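Local coordinates for protein benzoylformate Decarboxylase (Polynucleobacter necessarius, PDB 4K9Q) that binds thiamine diphosphate and magnesium and probably decarboxylates benzoylformate to benzaldehyde and carbon dioxide, at residues P352-E357 against E499-L504; C373-P378 against F454-Y459. All coordinates share one frame; numbering follows the deposited sequence.

Contact 1: residues P352-E357 against E499-L504; sequences PHAVLE and ETLDEL
Val355 and Ala354 meet Leu501 and Leu504 in a small apolar helix-to-helix contact. It joins the first turns of helices 352-361 and 501-513 beside the parallel sheet of the C-terminal cofactor-binding domain. The two branches of Val355 divide the work. CG1 lies anti to the backbone N (chi1 172°) and meets Leu504, where Val355 CG1 comes 3.7 Å from Leu504 CD2. These two side chains run at about a right angle to each other. CG2 faces the other leucine, with Val355 CG2 4.1 Å from Leu501 CD2. The same CD2 methyl of Leu501 also rests against the CA of Val355. Its second methyl reaches the neighbouring alanine, Leu501 CD1 lying 4.1 Å from Ala354 CB. Leu501 thus spreads its fork over two successive residues of the facing helix.

Each helix start also carries its own polar bonds. Thr500 is the N-cap of helix 501-513, and its OG1 accepts from Glu503 N at 3.0 Å. In helix 352-361, His353 ND1 donates to Glu357 OE2 at 2.7 Å, nearly in the imidazole plane, and His353 NE2 bonds Asp382. Val355 and Leu504 also touch Val522 of strand 517-523, which places both helices against the sheet. No hydrogen bond joins the two segments, so the direct contact probably rests on methyl packing and burial of apolar surface, backed by the shared strand.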
loop_
_atom_site.group_PDB
_atom_site.type_symbol
_atom_site.label_atom_id
_atom_site.label_comp_id
_atom_site.label_asym_id
_atom_site.label_seq_id
_atom_site.Cartn_x
_atom_site.Cartn_y
_atom_site.Cartn_z
ATOM N N PRO A 352 22.069 -23.564 33.098
ATOM C CA PRO A 352 22.103 -23.777 31.647
ATOM C C PRO A 352 23.505 -23.941 31.031
ATOM O O PRO A 352 23.623 -24.703 30.070
ATOM C CB PRO A 352 21.380 -22.540 31.091
ATOM C CG PRO A 352 21.446 -21.517 32.179
ATOM C CD PRO A 352 21.409 -22.301 33.467
ATOM N N HIS A 353 24.534 -23.268 31.549
ATOM C CA HIS A 353 25.877 -23.460 30.997
ATOM C C HIS A 353 26.299 -24.928 31.183
ATOM O O HIS A 353 26.926 -25.515 30.306
ATOM C CB HIS A 353 26.894 -22.513 31.645
ATOM C CG HIS A 353 28.179 -22.372 30.883
ATOM N ND1 HIS A 353 29.123 -23.376 30.811
ATOM C CD2 HIS A 353 28.689 -21.329 30.183
ATOM C CE1 HIS A 353 30.154 -22.960 30.096
ATOM N NE2 HIS A 353 29.915 -21.721 29.704
ATOM N N ALA A 354 25.942 -25.530 32.314
ATOM C CA ALA A 354 26.315 -26.926 32.534
ATOM C C ALA A 354 25.524 -27.845 31.612
ATOM O O ALA A 354 26.063 -28.809 31.074
ATOM C CB ALA A 354 26.117 -27.316 33.988
ATOM N N VAL A 355 24.239 -27.547 31.432
ATOM C CA VAL A 355 23.409 -28.293 30.492
ATOM C C VAL A 355 24.048 -28.254 29.100
ATOM O O VAL A 355 24.196 -29.287 28.440
ATOM C CB VAL A 355 21.964 -27.742 30.439
ATOM C CG1 VAL A 355 21.165 -28.408 29.313
ATOM C CG2 VAL A 355 21.273 -27.957 31.781
ATOM N N LEU A 356 24.441 -27.061 28.667
ATOM C CA LEU A 356 25.080 -26.899 27.365
ATOM C C LEU A 356 26.389 -27.685 27.253
ATOM O O LEU A 356 26.640 -28.334 26.234
ATOM C CB LEU A 356 25.314 -25.422 27.065
ATOM C CG LEU A 356 24.053 -24.601 26.792
ATOM C CD1 LEU A 356 24.362 -23.137 26.976
ATOM C CD2 LEU A 356 23.485 -24.899 25.391
ATOM N N GLU A 357 27.216 -27.630 28.294
ATOM C CA GLU A 357 28.458 -28.406 28.324
ATOM C C GLU A 357 28.210 -29.900 28.160
ATOM O O GLU A 357 28.952 -30.581 27.451
ATOM C CB GLU A 357 29.212 -28.172 29.629
ATOM C CG GLU A 357 29.852 -26.801 29.755
ATOM C CD GLU A 357 30.478 -26.622 31.119
ATOM O OE1 GLU A 357 31.367 -27.433 31.458
ATOM O OE2 GLU A 357 30.066 -25.699 31.859
ATOM N N GLU A 499 16.032 -34.848 35.062
ATOM C CA GLU A 499 16.203 -34.054 36.282
ATOM C C GLU A 499 17.653 -33.950 36.741
ATOM O O GLU A 499 17.952 -33.225 37.691
ATOM C CB GLU A 499 15.349 -34.619 37.423
ATOM C CG GLU A 499 13.844 -34.597 37.170
ATOM C CD GLU A 499 13.238 -33.211 37.311
ATOM O OE1 GLU A 499 13.947 -32.285 37.761
ATOM O OE2 GLU A 499 12.048 -33.044 36.969
ATOM N N THR A 500 18.546 -34.693 36.093
ATOM C CA THR A 500 19.974 -34.594 36.409
ATOM C C THR A 500 20.797 -34.542 35.140
ATOM O O THR A 500 20.321 -34.919 34.067
ATOM C CB THR A 500 20.486 -35.807 37.221
ATOM O OG1 THR A 500 20.503 -36.975 36.388
ATOM C CG2 THR A 500 19.625 -36.056 38.466
ATOM N N LEU A 501 22.044 -34.108 35.269
ATOM C CA LEU A 501 22.946 -34.065 34.120
ATOM C C LEU A 501 23.281 -35.464 33.592
ATOM O O LEU A 501 23.493 -35.638 32.397
ATOM C CB LEU A 501 24.215 -33.275 34.453
ATOM C CG LEU A 501 24.010 -31.788 34.758
ATOM C CD1 LEU A 501 25.340 -31.139 35.115
ATOM C CD2 LEU A 501 23.366 -31.059 33.572
ATOM N N ASP A 502 23.319 -36.469 34.470
ATOM C CA ASP A 502 23.507 -37.841 33.995
ATOM C C ASP A 502 22.295 -38.329 33.195
ATOM O O ASP A 502 22.437 -38.998 32.170
ATOM C CB ASP A 502 23.818 -38.801 35.148
ATOM C CG ASP A 502 24.192 -40.186 34.656
ATOM O OD1 ASP A 502 23.447 -41.151 34.937
ATOM O OD2 ASP A 502 25.225 -40.307 33.957
ATOM N N GLU A 503 21.099 -37.998 33.661
ATOM C CA GLU A 503 19.892 -38.338 32.914
ATOM C C GLU A 503 19.885 -37.630 31.564
ATOM O O GLU A 503 19.496 -38.213 30.552
ATOM C CB GLU A 503 18.640 -37.983 33.708
ATOM C CG GLU A 503 18.399 -38.913 34.902
ATOM C CD GLU A 503 17.174 -38.542 35.709
ATOM O OE1 GLU A 503 16.394 -37.671 35.265
ATOM O OE2 GLU A 503 16.987 -39.132 36.798
ATOM N N LEU A 504 20.320 -36.371 31.556
ATOM C CA LEU A 504 20.426 -35.637 30.301
ATOM C C LEU A 504 21.373 -36.335 29.337
ATOM O O LEU A 504 21.061 -36.489 28.163
ATOM C CB LEU A 504 20.906 -34.200 30.548
ATOM C CG LEU A 504 21.197 -33.380 29.289
ATOM C CD1 LEU A 504 19.940 -33.239 28.441
ATOM C CD2 LEU A 504 21.731 -32.027 29.707
#

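Contact 2: residues C373-P378 against F454-Y459; sequences CPSIVP and FQNEEY. With MG (magnesium ion), chain C; TPP (thiamine diphosphate), chain D.
These segments flank the diphosphate and magnesium end of the thiamine diphosphate site in the C-terminal domain, with the Phe454 ring lying beneath Ile376 and Cys373 reaching it obliquely from the same side. Ile376 CD1 stands over the centre of the Phe454 ring, 3.7 Å from the centroid, a CH-pi contact. Cys373 SG lies 3.7 Å from Phe454 CB. With an alanine here instead of Phe454, Ile376 CD1 would probably lose its aromatic platform and the sulfur of Cys373 its ring partner. Beyond this packing, the diphosphate joins the segments. Ser375 OG, turned between the backbone N and the carbonyl carbon (chi1 72°), donates a very short bond of 2.5 Å to TPP O2B. Asn456 ND2 donates to TPP O3B at 3.1 Å. The same amide binds magnesium through Asn456 OD1 at 2.2 Å, and Glu458 gives its backbone O. Asp429, two diphosphate oxygens and a water held by Phe454 O complete the six ligands. Tyr459 sets one ring face over the methyl CM4 of the cofactor, and its OH bonds Asn23 of the second subunit. Apolar packing joins the segments directly, while the metal and the N-H and O-H donors probably offset the diphosphate charge.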
loop_
_atom_site.group_PDB
_atom_site.type_symbol
_atom_site.label_atom_id
_atom_site.label_comp_id
_atom_site.label_asym_id
_atom_site.label_seq_id
_atom_site.Cartn_x
_atom_site.Cartn_y
_atom_site.Cartn_z
ATOM N N CYS A 373 16.466 -19.833 22.240
ATOM C CA CYS A 373 16.368 -19.845 23.696
ATOM C C CYS A 373 17.091 -18.584 24.127
ATOM O O CYS A 373 18.278 -18.611 24.462
ATOM C CB CYS A 373 17.054 -21.087 24.262
ATOM S SG CYS A 373 16.715 -21.330 26.015
ATOM N N PRO A 374 16.384 -17.450 24.078
ATOM C CA PRO A 374 17.059 -16.152 24.143
ATOM C C PRO A 374 17.972 -15.942 25.357
ATOM O O PRO A 374 19.084 -15.434 25.181
ATOM C CB PRO A 374 15.890 -15.159 24.145
ATOM C CG PRO A 374 14.845 -15.849 23.300
ATOM C CD PRO A 374 14.962 -17.320 23.706
ATOM N N SER A 375 17.543 -16.328 26.553
ATOM C CA SER A 375 18.343 -15.999 27.734
ATOM C C SER A 375 19.704 -16.709 27.782
ATOM O O SER A 375 20.612 -16.232 28.462
ATOM C CB SER A 375 17.565 -16.250 29.038
ATOM O OG SER A 375 17.429 -17.628 29.290
ATOM N N ILE A 376 19.858 -17.821 27.057
ATOM C CA ILE A 376 21.111 -18.587 27.135
ATOM C C ILE A 376 22.109 -18.310 26.000
ATOM O O ILE A 376 23.173 -18.924 25.944
ATOM C CB ILE A 376 20.866 -20.122 27.220
ATOM C CG1 ILE A 376 20.360 -20.670 25.880
ATOM C CG2 ILE A 376 19.914 -20.457 28.365
ATOM C CD1 ILE A 376 20.231 -22.203 25.855
ATOM N N VAL A 377 21.786 -17.390 25.102
ATOM C CA VAL A 377 22.657 -17.162 23.943
ATOM C C VAL A 377 24.157 -16.977 24.278
ATOM O O VAL A 377 25.010 -17.615 23.655
ATOM C CB VAL A 377 22.112 -16.028 23.047
ATOM C CG1 VAL A 377 23.138 -15.640 21.980
ATOM C CG2 VAL A 377 20.795 -16.484 22.418
ATOM N N PRO A 378 24.488 -16.111 25.258
ATOM C CA PRO A 378 25.918 -15.950 25.559
ATOM C C PRO A 378 26.556 -17.250 26.058
ATOM O O PRO A 378 27.718 -17.535 25.749
ATOM C CB PRO A 378 25.932 -14.876 26.664
ATOM C CG PRO A 378 24.623 -14.150 26.502
ATOM C CD PRO A 378 23.649 -15.214 26.072
ATOM N N PHE A 454 14.869 -25.817 27.415
ATOM C CA PHE A 454 15.350 -25.243 28.662
ATOM C C PHE A 454 14.186 -24.655 29.446
ATOM O O PHE A 454 13.708 -23.558 29.150
ATOM C CB PHE A 454 16.421 -24.182 28.364
ATOM C CG PHE A 454 17.701 -24.765 27.821
ATOM C CD1 PHE A 454 17.750 -25.309 26.547
ATOM C CD2 PHE A 454 18.851 -24.769 28.590
ATOM C CE1 PHE A 454 18.929 -25.860 26.050
ATOM C CE2 PHE A 454 20.039 -25.303 28.101
ATOM C CZ PHE A 454 20.076 -25.853 26.830
ATOM N N GLN A 455 13.712 -25.391 30.442
ATOM C CA GLN A 455 12.489 -24.993 31.129
ATOM C C GLN A 455 12.734 -24.188 32.410
ATOM O O GLN A 455 12.987 -24.753 33.469
ATOM C CB GLN A 455 11.595 -26.210 31.404
ATOM C CG GLN A 455 10.263 -25.820 32.011
ATOM C CD GLN A 455 9.331 -26.990 32.187
ATOM O OE1 GLN A 455 9.655 -27.967 32.865
ATOM N NE2 GLN A 455 8.156 -26.891 31.598
ATOM N N ASN A 456 12.653 -22.858 32.303
ATOM C CA ASN A 456 12.727 -21.986 33.481
ATOM C C ASN A 456 11.367 -21.422 33.902
ATOM O O ASN A 456 11.280 -20.598 34.815
ATOM C CB ASN A 456 13.776 -20.864 33.306
ATOM C CG ASN A 456 13.535 -20.022 32.063
ATOM O OD1 ASN A 456 12.496 -20.140 31.432
ATOM N ND2 ASN A 456 14.496 -19.171 31.712
ATOM N N GLU A 457 10.309 -21.902 33.248
ATOM C CA GLU A 457 8.933 -21.493 33.535
ATOM C C GLU A 457 8.716 -19.988 33.466
ATOM O O GLU A 457 7.920 -19.436 34.225
ATOM C CB GLU A 457 8.472 -22.055 34.889
ATOM C CG GLU A 457 8.636 -23.558 34.940
ATOM C CD GLU A 457 7.904 -24.203 36.099
ATOM O OE1 GLU A 457 8.146 -23.798 37.251
ATOM O OE2 GLU A 457 7.088 -25.114 35.847
ATOM N N GLU A 458 9.412 -19.333 32.543
ATOM C CA GLU A 458 9.298 -17.885 32.395
ATOM C C GLU A 458 9.773 -17.428 31.025
ATOM O O GLU A 458 10.477 -18.148 30.335
ATOM C CB GLU A 458 10.133 -17.183 33.477
ATOM C CG GLU A 458 11.647 -17.397 33.314
ATOM C CD GLU A 458 12.468 -17.035 34.555
ATOM O OE1 GLU A 458 11.914 -16.443 35.507
ATOM O OE2 GLU A 458 13.678 -17.369 34.566
ATOM N N TYR A 459 9.377 -16.227 30.626
ATOM C CA TYR A 459 10.005 -15.569 29.499
ATOM C C TYR A 459 11.250 -14.865 30.056
ATOM O O TYR A 459 11.234 -13.667 30.343
ATOM C CB TYR A 459 9.044 -14.544 28.890
ATOM C CG TYR A 459 7.851 -15.087 28.097
ATOM C CD1 TYR A 459 7.992 -16.094 27.132
ATOM C CD2 TYR A 459 6.583 -14.536 28.277
ATOM C CE1 TYR A 459 6.893 -16.542 26.393
ATOM C CE2 TYR A 459 5.492 -14.975 27.546
ATOM C CZ TYR A 459 5.650 -15.977 26.603
ATOM O OH TYR A 459 4.546 -16.399 25.883
HETATM MG MG MG C . 11.923 -19.644 29.381
HETATM N "N1'" TPP D . 6.338 -12.805 20.115
HETATM C "C2'" TPP D . 7.081 -13.106 18.984
HETATM C CM2 TPP D . 6.426 -13.734 17.791
HETATM N "N3'" TPP D . 8.432 -12.819 18.928
HETATM C "C4'" TPP D . 9.052 -12.235 20.004
HETATM N "N4'" TPP D . 10.350 -11.947 19.938
HETATM C "C5'" TPP D . 8.321 -11.962 21.161
HETATM C "C6'" TPP D . 6.953 -12.229 21.216
HETATM C "C7'" TPP D . 9.000 -11.319 22.342
HETATM N N3 TPP D . 9.928 -12.147 23.100
HETATM C C2 TPP D . 11.308 -12.090 22.988
HETATM S S1 TPP D . 12.092 -13.095 23.972
HETATM C C5 TPP D . 10.701 -13.636 24.591
HETATM C C4 TPP D . 9.562 -13.044 24.053
HETATM C CM4 TPP D . 8.138 -13.357 24.441
HETATM C C6 TPP D . 10.812 -14.666 25.679
HETATM C C7 TPP D . 11.466 -15.976 25.270
HETATM O O7 TPP D . 11.226 -16.853 26.347
HETATM P PA TPP D . 11.826 -18.344 26.369
HETATM O O1A TPP D . 11.682 -18.946 25.001
HETATM O O2A TPP D . 11.129 -19.168 27.404
HETATM O O3A TPP D . 13.404 -18.128 26.591
HETATM P PB TPP D . 14.170 -17.652 27.922
HETATM O O1B TPP D . 14.387 -16.180 27.779
HETATM O O2B TPP D . 15.486 -18.397 27.929
HETATM O O3B TPP D . 13.354 -17.925 29.144
HETATM O O HOH W 1 13.740 -20.895 28.577
#

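From the N terminus, the chain reaches helix 352-361 first, then the turn after strand 368-372, where 373-378 begins. It passes through strand 423-428 and comes back at the end of strand 449-455, so 454-459 closes contact 2. Only later, at the start of helix 501-513, does contact 1 close. Contact 2 is therefore nested inside the loop of contact 1. Their centres lie about 14 Å apart, and they touch. Val355 CG1 is 3.5 Å from Phe454 CE2, and Pro352 CB is 3.7 Å from Ile376 CG2. Helix 352-361 thus links helix 501-513 to the ring packed behind the cofactor site.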